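Local structure of sorbitol dehydrogenase (Gluconobacter oxydans, 5ITG) at residues 35-39 against 40-44; 194-197 against 198-201; 267-270 against 271-275; 300-303 against 304-308; 366-370 against 371-375. The protein probably oxidises D-sorbitol to L-sorbose with an NADP cofactor, as a member of the mannitol dehydrogenase family. One frame throughout, in Å; residues are numbered along the deposited sequence.

Overall arrangement
The five local contacts follow one another along the chain. Contacts 1, 2 and 3 lie in the range of the Rossmann domain, and contacts 4 and 5 in that of the C-terminal domain. Contact 1 spans the junction of helices 35-39 and 41-46, with His-40 at the break. Contact 2 opens helix 194-209, its centre about 20 Å from that of contact 1. Contact 3 is a surface loop between strands 263-266 and 282-284, about 17 Å from contact 2 between centres. Contacts 4 and 5, centres about 10 Å apart, touch where helix 370-374 packs on helix 288-312. Contacts 1-3 are thus separate local joints of the Rossmann part, while contacts 4 and 5 share one helix-to-helix packing.

Contact 1 (35-39 against 40-44); sequences NFFRA and HEAFY
The Phe-36 and His-40 side chains run alongside each other, and their rings form an offset stack. Their centroids are 4.8 Å apart and their planes differ by 17°. Phe-36 CZ sits over one face of the imidazole, 3.6 Å from His-40 CG. His-40 CB lies over one face of the phenyl ring. Both first torsions are near 180° (Phe-36 chi1 -176°), which sends both rings the same way. Tyr-44 CE2 covers the opposite face of the imidazole, and His-40 NE2 bonds to Gln-262 O. Replacing Phe-36 by alanine would probably strip one imidazole face of its cover, leaving Tyr-44 and the bond to Gln-262 to hold the His-40 ring.

The contact is the joint between helices 35-39 and 41-46 in the Rossmann domain, with His-40 at the second's N-cap position. Ala-42 N donates a nearly straight bond of 2.9 Å to Phe-37 O, while His-40 N makes only weak bonds to Phe-36 O and Phe-37 O. Phe-37 has Ala-42 CB over one face, 4.3 Å from its centroid. The Glu-41 carboxylate meets the edge of this ring, with OE1 3.8 Å from Phe-37 CD1 and the planes nearly perpendicular. Glu-41 OE2 bonds to Ser-127 OG.

Contact 2 (194-197 against 198-201); sequences NGNV and ARKA
Backbone bonds join Asn-194 through Val-197 to Ala-198 through Ala-201 in an unbroken run of four. Arg-199 N to Gly-195 O is the shortest, at 2.8 Å. Ala-198 N reaches Asn-194 O at 3.0 Å, Lys-200 N reaches Asn-196 O at 3.0 Å, and Ala-201 N reaches Val-197 O at 3.1 Å. Each links a residue to the one four before it, which is the alpha-helical pattern. This is the first part of helix 194-209 in the Rossmann domain. Outside the segments, Asn-194 OD1 accepts from Gly-226 N, and Asn-225 OD1 accepts from Asn-196 N.

One water adds a bridge. It donates to Asn-196 O at 2.7 Å and accepts from Arg-199 NE at 3.2 Å, lying in the guanidinium plane. Asn-196 O thus takes both a helix bond and a water bond.

Among side chains, Asn-196 and Arg-199 run alongside each other and point the same way. Asn-196 OD1 lies over one face of the guanidinium, 3.4 Å from Arg-199 NH2, with the amide and guanidinium planes 13° apart. The groups are nearly parallel, but the angle rules out a hydrogen bond. A bend at chi3 of Arg-199 (62°) brings its end back beside the amide.

Contact 3 (267-270 against 271-275); sequences DQFA and DGRPP
The loop between strands 263-266 and 282-284, on the surface of the Rossmann domain, folds back on itself here, and Arg-273 meets Asp-267 and Phe-269 across the bend. Arg-273 grips the Asp-267 carboxylate side-on with two nitrogens. NE reaches Asp-267 OD1 at 2.8 Å and NH2 reaches Asp-267 OD2 at 3.1 Å, and both bonds are nearly straight. The acceptors lie close to the guanidinium plane, but the nitrogens come in from above the carboxylate plane, so the two flat groups are 49° apart.

The aliphatic part of Arg-273 does separate work. Its CB lies over one face of the Phe-269 ring, 3.8 Å from the centroid, in a CH-pi contact. Its CD lies 3.6 Å from Phe-269 CD1. The chain stays extended from CG to NE, which carries it past the ring and on to the carboxylate. The ring also packs on Thr-184, Met-186 and Ile-125 of the neighbouring strands. Arg-273 NH1 bonds to Pro-274 O at 2.9 Å and forms a salt bridge with Glu-277. A leucine at Arg-273 would probably leave the Asp-267 carboxylate without its charged mate and free to turn.

Asp-271 OD1 forms a salt bridge with Lys-181 NZ. At the bend a water bridges the backbone: it donates to Phe-269 O at 2.9 Å and accepts from Gly-272 N at 2.8 Å.

Contact 4 (300-303 against 304-308); sequences AGHV and MLCFP
His-302 O takes two backbone donors from the next turn: Cys-306 N at 3.0 Å, in a good bond, and Leu-305 N at 3.4 Å, in a weak one. The contact lies within the long helix 288-312 of the C-terminal domain, at a proline kink. Pro-308 has no N-H to give to the turn before it, and the last regular bond ahead of it runs from Phe-307 N to Val-303 O at 2.9 Å. Leu-305 N also donates to Gly-301 O, so its N-H is shared between two carbonyls.

Val-303 and Phe-307 carry the main side-chain contact. They lie side by side on one flank of the helix and point the same way. Val-303 CB sits over one face of the Phe-307 ring, 3.9 Å from the centroid and toward the rim. Val-303 CG1 approaches Phe-307 CZ at 3.8 Å. The Phe-307 torsion puts CG beside the backbone N (chi1 -70°), which turns the ring back along the helix over the valine. Val-381 and Tyr-409 also pack on this phenyl ring.

His-302 stacks on Phe-361. Cys-306 SG meets the imidazole obliquely, 5.3 Å from the ring centroid. The selenomethionine Met-304 bends at chi2 and chi3 and lies against Trp-385 and Tyr-333. Pro-308 CD is 4.0 Å from Val-303 O, the carbonyl oxygen that already takes the Phe-307 N-H.

Contact 5 (366-370 against 371-375); sequences MSDQT and LRIAS
A salt bridge over one turn joins the loop before helix 370-374 to the helix itself, in the C-terminal domain. Asp-368 stands in the loop and Arg-372 in the helix. Arg-372 NE is shared between both carboxylate oxygens, 2.8 Å from Asp-368 OD1 and 2.7 Å from Asp-368 OD2. Both bonds are weak in angle, so the pair probably rests more on charge than on bond geometry. The two side chains cross at about a right angle, with their planes 43° apart. A bend at chi3 of Arg-372 (66°) folds the chain so that NE faces the aspartate. Ile-373 CD1 lies close to Asp-368 OD2, at 3.2 Å.

The backbone supports the joint. Ile-373 N bonds to Gln-369 O at 3.1 Å, and Ala-374 N bonds to Thr-370 O at 3.0 Å. Thr-370 OG1 bonds to Tyr-314 O, and Gln-369 NE2 donates to Asn-316 OD1, both outside the helix. Arg-372 O accepts from both Ser-375 OG, at 2.6 Å, and Ser-375 N. Helix 370-374 packs on helix 288-312 through Ile-373, which meets His-302 and Cys-306. The arrangement is that of a loop-to-helix junction, with Gln-369 at the N-cap position and an acidic residue just before it paired with an arginine in the first turn.

Contact 1 (35-39 against 40-44)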
loop_
_atom_site.group_PDB
_atom_site.type_symbol
_atom_site.label_atom_id
_atom_site.label_comp_id
_atom_site.label_asym_id
_atom_site.label_seq_id
_atom_site.Cartn_x
_atom_site.Cartn_y
_atom_site.Cartn_z
ATOM N N ASN A 35 8.862 -0.061 7.619
ATOM C CA ASN A 35 7.949 0.795 8.352
ATOM C C ASN A 35 6.479 0.420 8.233
ATOM O O ASN A 35 5.760 0.432 9.226
ATOM C CB ASN A 35 8.114 2.248 7.916
ATOM C CG ASN A 35 9.514 2.762 8.130
ATOM O OD1 ASN A 35 10.165 2.421 9.114
ATOM N ND2 ASN A 35 9.983 3.601 7.210
ATOM N N PHE A 36 6.030 0.098 7.025
ATOM C CA PHE A 36 4.629 -0.247 6.840
ATOM C C PHE A 36 4.227 -1.439 7.704
ATOM O O PHE A 36 3.191 -1.408 8.380
ATOM C CB PHE A 36 4.336 -0.554 5.371
ATOM C CG PHE A 36 2.885 -0.822 5.103
ATOM C CD1 PHE A 36 1.939 0.178 5.302
ATOM C CD2 PHE A 36 2.455 -2.078 4.696
ATOM C CE1 PHE A 36 0.581 -0.075 5.101
ATOM C CE2 PHE A 36 1.101 -2.341 4.494
ATOM C CZ PHE A 36 0.164 -1.338 4.698
ATOM N N PHE A 37 5.043 -2.488 7.671
ATOM C CA PHE A 37 4.792 -3.693 8.459
ATOM C C PHE A 37 4.671 -3.336 9.935
ATOM O O PHE A 37 3.738 -3.752 10.619
ATOM C CB PHE A 37 5.944 -4.700 8.291
ATOM C CG PHE A 37 6.094 -5.642 9.462
ATOM C CD1 PHE A 37 5.176 -6.666 9.670
ATOM C CD2 PHE A 37 7.106 -5.453 10.401
ATOM C CE1 PHE A 37 5.262 -7.488 10.800
ATOM C CE2 PHE A 37 7.200 -6.271 11.539
ATOM C CZ PHE A 37 6.276 -7.287 11.737
ATOM N N ARG A 38 5.627 -2.554 10.418
ATOM C CA ARG A 38 5.659 -2.166 11.818
ATOM C C ARG A 38 4.479 -1.302 12.276
ATOM O O ARG A 38 4.129 -1.316 13.459
ATOM C CB ARG A 38 6.979 -1.462 12.103
ATOM C CG ARG A 38 8.187 -2.355 11.876
ATOM C CD ARG A 38 9.447 -1.513 11.811
ATOM N NE ARG A 38 9.620 -0.780 13.051
ATOM C CZ ARG A 38 10.277 0.368 13.171
ATOM N NH1 ARG A 38 10.840 0.942 12.117
ATOM N NH2 ARG A 38 10.360 0.943 14.360
ATOM N N ALA A 39 3.865 -0.569 11.348
ATOM C CA ALA A 39 2.735 0.303 11.676
ATOM C C ALA A 39 1.383 -0.266 11.255
ATOM O O ALA A 39 0.335 0.285 11.598
ATOM C CB ALA A 39 2.937 1.675 11.028
ATOM N N HIS A 40 1.398 -1.370 10.519
ATOM C CA HIS A 40 0.152 -1.960 10.046
ATOM C C HIS A 40 -0.015 -3.385 10.570
ATOM O O HIS A 40 -0.683 -3.593 11.580
ATOM C CB HIS A 40 0.125 -1.911 8.507
ATOM C CG HIS A 40 -1.166 -2.370 7.900
ATOM N ND1 HIS A 40 -1.395 -3.681 7.549
ATOM C CD2 HIS A 40 -2.296 -1.692 7.586
ATOM C CE1 HIS A 40 -2.611 -3.792 7.040
ATOM N NE2 HIS A 40 -3.179 -2.599 7.051
ATOM N N GLU A 41 0.606 -4.363 9.915
ATOM C CA GLU A 41 0.488 -5.749 10.367
ATOM C C GLU A 41 0.839 -5.912 11.853
ATOM O O GLU A 41 0.078 -6.500 12.623
ATOM C CB GLU A 41 1.388 -6.670 9.540
ATOM C CG GLU A 41 1.138 -8.153 9.828
ATOM C CD GLU A 41 2.131 -9.071 9.147
ATOM O OE1 GLU A 41 2.540 -8.759 8.009
ATOM O OE2 GLU A 41 2.489 -10.116 9.740
ATOM N N ALA A 42 1.993 -5.396 12.256
ATOM C CA ALA A 42 2.415 -5.503 13.650
ATOM C C ALA A 42 1.419 -4.795 14.560
ATOM O O ALA A 42 1.187 -5.211 15.701
ATOM C CB ALA A 42 3.813 -4.901 13.823
ATOM N N PHE A 43 0.830 -3.723 14.040
ATOM C CA PHE A 43 -0.150 -2.910 14.766
ATOM C C PHE A 43 -1.409 -3.699 15.105
ATOM O O PHE A 43 -1.891 -3.655 16.242
ATOM C CB PHE A 43 -0.521 -1.685 13.917
ATOM C CG PHE A 43 -1.528 -0.775 14.555
ATOM C CD1 PHE A 43 -1.156 0.085 15.585
ATOM C CD2 PHE A 43 -2.845 -0.759 14.110
ATOM C CE1 PHE A 43 -2.082 0.957 16.163
ATOM C CE2 PHE A 43 -3.782 0.106 14.678
ATOM C CZ PHE A 43 -3.398 0.968 15.708
ATOM N N TYR A 44 -1.951 -4.416 14.123
ATOM C CA TYR A 44 -3.159 -5.211 14.359
ATOM C C TYR A 44 -2.888 -6.391 15.290
ATOM O O TYR A 44 -3.695 -6.691 16.177
ATOM C CB TYR A 44 -3.739 -5.716 13.030
ATOM C CG TYR A 44 -4.450 -4.642 12.232
ATOM C CD1 TYR A 44 -5.743 -4.233 12.571
ATOM C CD2 TYR A 44 -3.825 -4.026 11.146
ATOM C CE1 TYR A 44 -6.402 -3.234 11.844
ATOM C CE2 TYR A 44 -4.471 -3.024 10.412
ATOM C CZ TYR A 44 -5.755 -2.634 10.765
ATOM O OH TYR A 44 -6.382 -1.641 10.044
#

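Contact 2 (194-197 against 198-201)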
loop_
_atom_site.group_PDB
_atom_site.type_symbol
_atom_site.label_atom_id
_atom_site.label_comp_id
_atom_site.label_asym_id
_atom_site.label_seq_id
_atom_site.Cartn_x
_atom_site.Cartn_y
_atom_site.Cartn_z
ATOM N N ASN A 194 -2.758 -9.268 -4.102
ATOM C CA ASN A 194 -1.406 -9.589 -3.656
ATOM C C ASN A 194 -1.198 -11.073 -3.366
ATOM O O ASN A 194 -0.093 -11.585 -3.518
ATOM C CB ASN A 194 -1.017 -8.735 -2.431
ATOM C CG ASN A 194 -2.025 -8.818 -1.287
ATOM O OD1 ASN A 194 -3.007 -9.562 -1.344
ATOM N ND2 ASN A 194 -1.773 -8.048 -0.234
ATOM N N GLY A 195 -2.260 -11.759 -2.957
ATOM C CA GLY A 195 -2.150 -13.179 -2.680
ATOM C C GLY A 195 -1.905 -13.974 -3.946
ATOM O O GLY A 195 -1.133 -14.946 -3.952
ATOM N N ASN A 196 -2.569 -13.576 -5.026
ATOM C CA ASN A 196 -2.396 -14.255 -6.301
ATOM C C ASN A 196 -0.964 -14.048 -6.792
ATOM O O ASN A 196 -0.376 -14.937 -7.404
ATOM C CB ASN A 196 -3.384 -13.719 -7.339
ATOM C CG ASN A 196 -4.828 -14.072 -7.012
ATOM O OD1 ASN A 196 -5.109 -14.762 -6.035
ATOM N ND2 ASN A 196 -5.747 -13.603 -7.841
ATOM N N VAL A 197 -0.410 -12.870 -6.522
ATOM C CA VAL A 197 0.964 -12.573 -6.922
ATOM C C VAL A 197 1.902 -13.505 -6.157
ATOM O O VAL A 197 2.768 -14.151 -6.747
ATOM C CB VAL A 197 1.342 -11.109 -6.604
ATOM C CG1 VAL A 197 2.829 -10.882 -6.868
ATOM C CG2 VAL A 197 0.497 -10.162 -7.463
ATOM N N ALA A 198 1.719 -13.567 -4.842
ATOM C CA ALA A 198 2.524 -14.429 -3.991
ATOM C C ALA A 198 2.419 -15.892 -4.453
ATOM O O ALA A 198 3.429 -16.593 -4.560
ATOM C CB ALA A 198 2.059 -14.298 -2.549
ATOM N N ARG A 199 1.198 -16.342 -4.735
ATOM C CA ARG A 199 0.975 -17.713 -5.183
ATOM C C ARG A 199 1.773 -18.019 -6.452
ATOM O O ARG A 199 2.402 -19.075 -6.560
ATOM C CB ARG A 199 -0.518 -17.956 -5.427
ATOM C CG ARG A 199 -0.844 -19.354 -5.942
ATOM C CD ARG A 199 -2.343 -19.615 -5.950
ATOM N NE ARG A 199 -3.050 -18.695 -6.832
ATOM C CZ ARG A 199 -4.375 -18.603 -6.922
ATOM N NH1 ARG A 199 -5.154 -19.380 -6.177
ATOM N NH2 ARG A 199 -4.921 -17.733 -7.759
ATOM N N LYS A 200 1.759 -17.089 -7.402
ATOM C CA LYS A 200 2.487 -17.264 -8.655
ATOM C C LYS A 200 3.997 -17.381 -8.421
ATOM O O LYS A 200 4.669 -18.224 -9.017
ATOM C CB LYS A 200 2.217 -16.083 -9.592
ATOM C CG LYS A 200 3.011 -16.135 -10.894
ATOM C CD LYS A 200 2.851 -14.859 -11.699
ATOM C CE LYS A 200 1.422 -14.669 -12.176
ATOM N NZ LYS A 200 1.283 -13.386 -12.929
ATOM N N ALA A 201 4.523 -16.530 -7.550
ATOM C CA ALA A 201 5.951 -16.523 -7.254
ATOM C C ALA A 201 6.403 -17.770 -6.497
ATOM O O ALA A 201 7.348 -18.450 -6.907
ATOM C CB ALA A 201 6.303 -15.270 -6.464
HETATM O O HOH W 1 -1.775 -16.703 -8.957
#

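Contact 3 (267-270 against 271-275)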
loop_
_atom_site.group_PDB
_atom_site.type_symbol
_atom_site.label_atom_id
_atom_site.label_comp_id
_atom_site.label_asym_id
_atom_site.label_seq_id
_atom_site.Cartn_x
_atom_site.Cartn_y
_atom_site.Cartn_z
ATOM N N ASP A 267 -10.450 -14.647 4.231
ATOM C CA ASP A 267 -10.342 -15.642 5.292
ATOM C C ASP A 267 -9.994 -17.014 4.733
ATOM O O ASP A 267 -10.834 -17.913 4.700
ATOM C CB ASP A 267 -11.663 -15.723 6.067
ATOM C CG ASP A 267 -11.475 -16.221 7.491
ATOM O OD1 ASP A 267 -10.370 -16.692 7.827
ATOM O OD2 ASP A 267 -12.432 -16.144 8.277
ATOM N N GLN A 268 -8.750 -17.168 4.287
ATOM C CA GLN A 268 -8.286 -18.433 3.733
ATOM C C GLN A 268 -6.960 -18.762 4.406
ATOM O O GLN A 268 -5.897 -18.392 3.913
ATOM C CB GLN A 268 -8.081 -18.311 2.220
ATOM C CG GLN A 268 -9.191 -17.570 1.498
ATOM C CD GLN A 268 -8.874 -17.317 0.036
ATOM O OE1 GLN A 268 -7.739 -17.007 -0.315
ATOM N NE2 GLN A 268 -9.881 -17.430 -0.821
ATOM N N PHE A 269 -7.029 -19.444 5.546
ATOM C CA PHE A 269 -5.826 -19.809 6.274
ATOM C C PHE A 269 -5.650 -21.323 6.346
ATOM O O PHE A 269 -6.607 -22.065 6.561
ATOM C CB PHE A 269 -5.853 -19.166 7.663
ATOM C CG PHE A 269 -5.631 -17.674 7.628
ATOM C CD1 PHE A 269 -6.619 -16.823 7.133
ATOM C CD2 PHE A 269 -4.394 -17.131 7.973
ATOM C CE1 PHE A 269 -6.369 -15.452 6.977
ATOM C CE2 PHE A 269 -4.139 -15.768 7.819
ATOM C CZ PHE A 269 -5.126 -14.929 7.319
ATOM N N ALA A 270 -4.417 -21.767 6.136
ATOM C CA ALA A 270 -4.088 -23.190 6.127
ATOM C C ALA A 270 -4.100 -23.855 7.493
ATOM O O ALA A 270 -4.512 -25.011 7.623
ATOM C CB ALA A 270 -2.725 -23.398 5.470
ATOM N N ASP A 271 -3.651 -23.137 8.511
ATOM C CA ASP A 271 -3.587 -23.719 9.837
ATOM C C ASP A 271 -3.859 -22.720 10.955
ATOM O O ASP A 271 -3.028 -22.528 11.842
ATOM C CB ASP A 271 -2.214 -24.374 10.021
ATOM C CG ASP A 271 -2.128 -25.217 11.272
ATOM O OD1 ASP A 271 -3.179 -25.720 11.722
ATOM O OD2 ASP A 271 -1.005 -25.391 11.790
ATOM N N GLY A 272 -5.030 -22.085 10.903
ATOM C CA GLY A 272 -5.401 -21.131 11.932
ATOM C C GLY A 272 -4.891 -19.716 11.726
ATOM O O GLY A 272 -3.996 -19.467 10.916
ATOM N N ARG A 273 -5.470 -18.787 12.479
ATOM C CA ARG A 273 -5.096 -17.380 12.400
ATOM C C ARG A 273 -5.524 -16.652 13.663
ATOM O O ARG A 273 -6.390 -17.126 14.402
ATOM C CB ARG A 273 -5.782 -16.709 11.209
ATOM C CG ARG A 273 -7.305 -16.633 11.340
ATOM C CD ARG A 273 -7.893 -15.651 10.335
ATOM N NE ARG A 273 -9.359 -15.661 10.276
ATOM C CZ ARG A 273 -10.162 -15.117 11.186
ATOM N NH1 ARG A 273 -9.659 -14.507 12.252
ATOM N NH2 ARG A 273 -11.481 -15.168 11.013
ATOM N N PRO A 274 -4.916 -15.488 13.930
ATOM C CA PRO A 274 -5.261 -14.701 15.117
ATOM C C PRO A 274 -6.696 -14.190 14.958
ATOM O O PRO A 274 -7.237 -14.182 13.850
ATOM C CB PRO A 274 -4.259 -13.550 15.080
ATOM C CG PRO A 274 -3.111 -14.090 14.281
ATOM C CD PRO A 274 -3.781 -14.890 13.209
ATOM N N PRO A 275 -7.333 -13.765 16.060
ATOM C CA PRO A 275 -8.705 -13.254 15.978
ATOM C C PRO A 275 -8.652 -11.786 15.548
ATOM O O PRO A 275 -9.101 -10.897 16.265
ATOM C CB PRO A 275 -9.210 -13.429 17.404
ATOM C CG PRO A 275 -7.978 -13.110 18.213
ATOM C CD PRO A 275 -6.886 -13.854 17.466
HETATM O O HOH W 2 -7.256 -22.556 9.322
#

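Contact 4 (300-303 against 304-308)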
loop_
_atom_site.group_PDB
_atom_site.type_symbol
_atom_site.label_atom_id
_atom_site.label_comp_id
_atom_site.label_asym_id
_atom_site.label_seq_id
_atom_site.Cartn_x
_atom_site.Cartn_y
_atom_site.Cartn_z
ATOM N N ALA A 300 -8.828 7.542 -7.170
ATOM C CA ALA A 300 -9.499 8.382 -8.153
ATOM C C ALA A 300 -9.690 9.786 -7.585
ATOM O O ALA A 300 -9.539 10.780 -8.300
ATOM C CB ALA A 300 -10.872 7.784 -8.513
ATOM N N GLY A 301 -10.050 9.852 -6.305
ATOM C CA GLY A 301 -10.269 11.144 -5.663
ATOM C C GLY A 301 -8.978 11.926 -5.525
ATOM O O GLY A 301 -8.966 13.152 -5.632
ATOM N N HIS A 302 -7.885 11.212 -5.282
ATOM C CA HIS A 302 -6.586 11.849 -5.129
ATOM C C HIS A 302 -6.226 12.633 -6.395
ATOM O O HIS A 302 -5.813 13.786 -6.309
ATOM C CB HIS A 302 -5.516 10.791 -4.827
ATOM C CG HIS A 302 -4.624 11.150 -3.679
ATOM N ND1 HIS A 302 -3.876 10.215 -2.998
ATOM C CD2 HIS A 302 -4.378 12.340 -3.078
ATOM C CE1 HIS A 302 -3.210 10.811 -2.024
ATOM N NE2 HIS A 302 -3.498 12.101 -2.050
ATOM N N VAL A 303 -6.402 12.033 -7.570
ATOM C CA VAL A 303 -6.069 12.758 -8.791
ATOM C C VAL A 303 -7.125 13.779 -9.194
ATOM O O VAL A 303 -6.794 14.786 -9.819
ATOM C CB VAL A 303 -5.779 11.820 -9.982
ATOM C CG1 VAL A 303 -4.449 11.107 -9.751
ATOM C CG2 VAL A 303 -6.902 10.824 -10.171
HETATM N N MSE A 304 -8.387 13.537 -8.843
HETATM C CA MSE A 304 -9.437 14.504 -9.177
HETATM C C MSE A 304 -9.165 15.790 -8.400
HETATM O O MSE A 304 -9.566 16.888 -8.805
HETATM C CB MSE A 304 -10.823 13.960 -8.817
HETATM C CG MSE A 304 -11.954 14.957 -9.021
HETATM SE SE MSE A 304 -12.129 15.635 -10.844
HETATM C CE MSE A 304 -13.065 14.129 -11.638
ATOM N N LEU A 305 -8.472 15.645 -7.279
ATOM C CA LEU A 305 -8.114 16.792 -6.457
ATOM C C LEU A 305 -6.823 17.442 -6.966
ATOM O O LEU A 305 -6.751 18.659 -7.167
ATOM C CB LEU A 305 -7.890 16.356 -5.005
ATOM C CG LEU A 305 -7.405 17.454 -4.048
ATOM C CD1 LEU A 305 -8.547 18.436 -3.773
ATOM C CD2 LEU A 305 -6.928 16.838 -2.745
ATOM N N CYS A 306 -5.805 16.618 -7.190
ATOM C CA CYS A 306 -4.504 17.141 -7.589
ATOM C C CYS A 306 -4.313 17.666 -8.998
ATOM O O CYS A 306 -3.511 18.571 -9.192
ATOM C CB CYS A 306 -3.413 16.122 -7.252
ATOM S SG CYS A 306 -3.205 15.876 -5.456
ATOM N N PHE A 307 -5.029 17.133 -9.986
ATOM C CA PHE A 307 -4.855 17.650 -11.336
ATOM C C PHE A 307 -5.274 19.129 -11.386
ATOM O O PHE A 307 -4.514 19.980 -11.864
ATOM C CB PHE A 307 -5.645 16.820 -12.365
ATOM C CG PHE A 307 -5.099 15.421 -12.592
ATOM C CD1 PHE A 307 -3.753 15.131 -12.376
ATOM C CD2 PHE A 307 -5.922 14.412 -13.089
ATOM C CE1 PHE A 307 -3.232 13.864 -12.652
ATOM C CE2 PHE A 307 -5.405 13.131 -13.370
ATOM C CZ PHE A 307 -4.063 12.862 -13.150
ATOM N N PRO A 308 -6.485 19.464 -10.905
ATOM C CA PRO A 308 -6.838 20.885 -10.963
ATOM C C PRO A 308 -6.083 21.701 -9.906
ATOM O O PRO A 308 -5.846 22.902 -10.086
ATOM C CB PRO A 308 -8.356 20.878 -10.755
ATOM C CG PRO A 308 -8.595 19.645 -9.945
ATOM C CD PRO A 308 -7.660 18.640 -10.564
#

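Contact 5 (366-370 against 371-375)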
loop_
_atom_site.group_PDB
_atom_site.type_symbol
_atom_site.label_atom_id
_atom_site.label_comp_id
_atom_site.label_asym_id
_atom_site.label_seq_id
_atom_site.Cartn_x
_atom_site.Cartn_y
_atom_site.Cartn_z
HETATM N N MSE A 366 0.775 14.136 6.943
HETATM C CA MSE A 366 0.898 13.141 5.876
HETATM C C MSE A 366 1.002 13.741 4.483
HETATM O O MSE A 366 1.527 13.112 3.569
HETATM C CB MSE A 366 -0.311 12.199 5.884
HETATM C CG MSE A 366 -0.513 11.425 7.171
HETATM SE SE MSE A 366 0.968 10.260 7.555
HETATM C CE MSE A 366 1.618 11.127 9.150
ATOM N N SER A 367 0.483 14.953 4.328
ATOM C CA SER A 367 0.474 15.637 3.043
ATOM C C SER A 367 1.662 15.372 2.119
ATOM O O SER A 367 2.821 15.516 2.496
ATOM C CB SER A 367 0.321 17.142 3.246
ATOM O OG SER A 367 0.090 17.776 2.002
ATOM N N ASP A 368 1.339 14.985 0.894
ATOM C CA ASP A 368 2.328 14.704 -0.122
ATOM C C ASP A 368 2.249 15.845 -1.127
ATOM O O ASP A 368 1.391 16.722 -1.003
ATOM C CB ASP A 368 2.009 13.362 -0.789
ATOM C CG ASP A 368 3.020 12.977 -1.853
ATOM O OD1 ASP A 368 4.233 13.177 -1.631
ATOM O OD2 ASP A 368 2.603 12.457 -2.907
ATOM N N GLN A 369 3.146 15.849 -2.108
ATOM C CA GLN A 369 3.137 16.894 -3.120
ATOM C C GLN A 369 2.139 16.554 -4.218
ATOM O O GLN A 369 2.011 15.400 -4.620
ATOM C CB GLN A 369 4.532 17.070 -3.728
ATOM C CG GLN A 369 5.561 17.691 -2.785
ATOM C CD GLN A 369 5.810 16.839 -1.559
ATOM O OE1 GLN A 369 6.177 15.667 -1.667
ATOM N NE2 GLN A 369 5.615 17.427 -0.378
ATOM N N THR A 370 1.432 17.570 -4.697
ATOM C CA THR A 370 0.450 17.387 -5.753
ATOM C C THR A 370 1.109 16.848 -7.019
ATOM O O THR A 370 0.577 15.952 -7.672
ATOM C CB THR A 370 -0.245 18.710 -6.080
ATOM O OG1 THR A 370 0.744 19.712 -6.350
ATOM C CG2 THR A 370 -1.113 19.153 -4.908
ATOM N N LEU A 371 2.271 17.389 -7.369
ATOM C CA LEU A 371 2.963 16.924 -8.566
ATOM C C LEU A 371 3.327 15.449 -8.453
ATOM O O LEU A 371 3.330 14.725 -9.449
ATOM C CB LEU A 371 4.222 17.765 -8.824
ATOM C CG LEU A 371 3.967 19.060 -9.606
ATOM C CD1 LEU A 371 5.256 19.859 -9.749
ATOM C CD2 LEU A 371 3.409 18.712 -10.983
ATOM N N ARG A 372 3.616 14.998 -7.237
ATOM C CA ARG A 372 3.979 13.602 -7.029
ATOM C C ARG A 372 2.762 12.713 -7.266
ATOM O O ARG A 372 2.865 11.638 -7.861
ATOM C CB ARG A 372 4.504 13.394 -5.608
ATOM C CG ARG A 372 5.693 12.442 -5.541
ATOM C CD ARG A 372 5.996 12.024 -4.111
ATOM N NE ARG A 372 4.914 11.218 -3.550
ATOM C CZ ARG A 372 4.502 10.061 -4.059
ATOM N NH1 ARG A 372 5.085 9.565 -5.146
ATOM N NH2 ARG A 372 3.506 9.400 -3.486
ATOM N N ILE A 373 1.608 13.169 -6.800
ATOM C CA ILE A 373 0.367 12.424 -6.977
ATOM C C ILE A 373 0.036 12.338 -8.465
ATOM O O ILE A 373 -0.511 11.341 -8.935
ATOM C CB ILE A 373 -0.807 13.114 -6.233
ATOM C CG1 ILE A 373 -0.528 13.118 -4.727
ATOM C CG2 ILE A 373 -2.123 12.400 -6.531
ATOM C CD1 ILE A 373 -0.319 11.737 -4.127
ATOM N N ALA A 374 0.398 13.383 -9.205
ATOM C CA ALA A 374 0.126 13.444 -10.635
ATOM C C ALA A 374 1.126 12.668 -11.501
ATOM O O ALA A 374 0.900 12.496 -12.701
ATOM C CB ALA A 374 0.073 14.902 -11.083
ATOM N N SER A 375 2.217 12.197 -10.902
ATOM C CA SER A 375 3.223 11.451 -11.661
ATOM C C SER A 375 2.632 10.157 -12.216
ATOM O O SER A 375 1.934 9.426 -11.510
ATOM C CB SER A 375 4.454 11.147 -10.790
ATOM O OG SER A 375 4.154 10.278 -9.706
#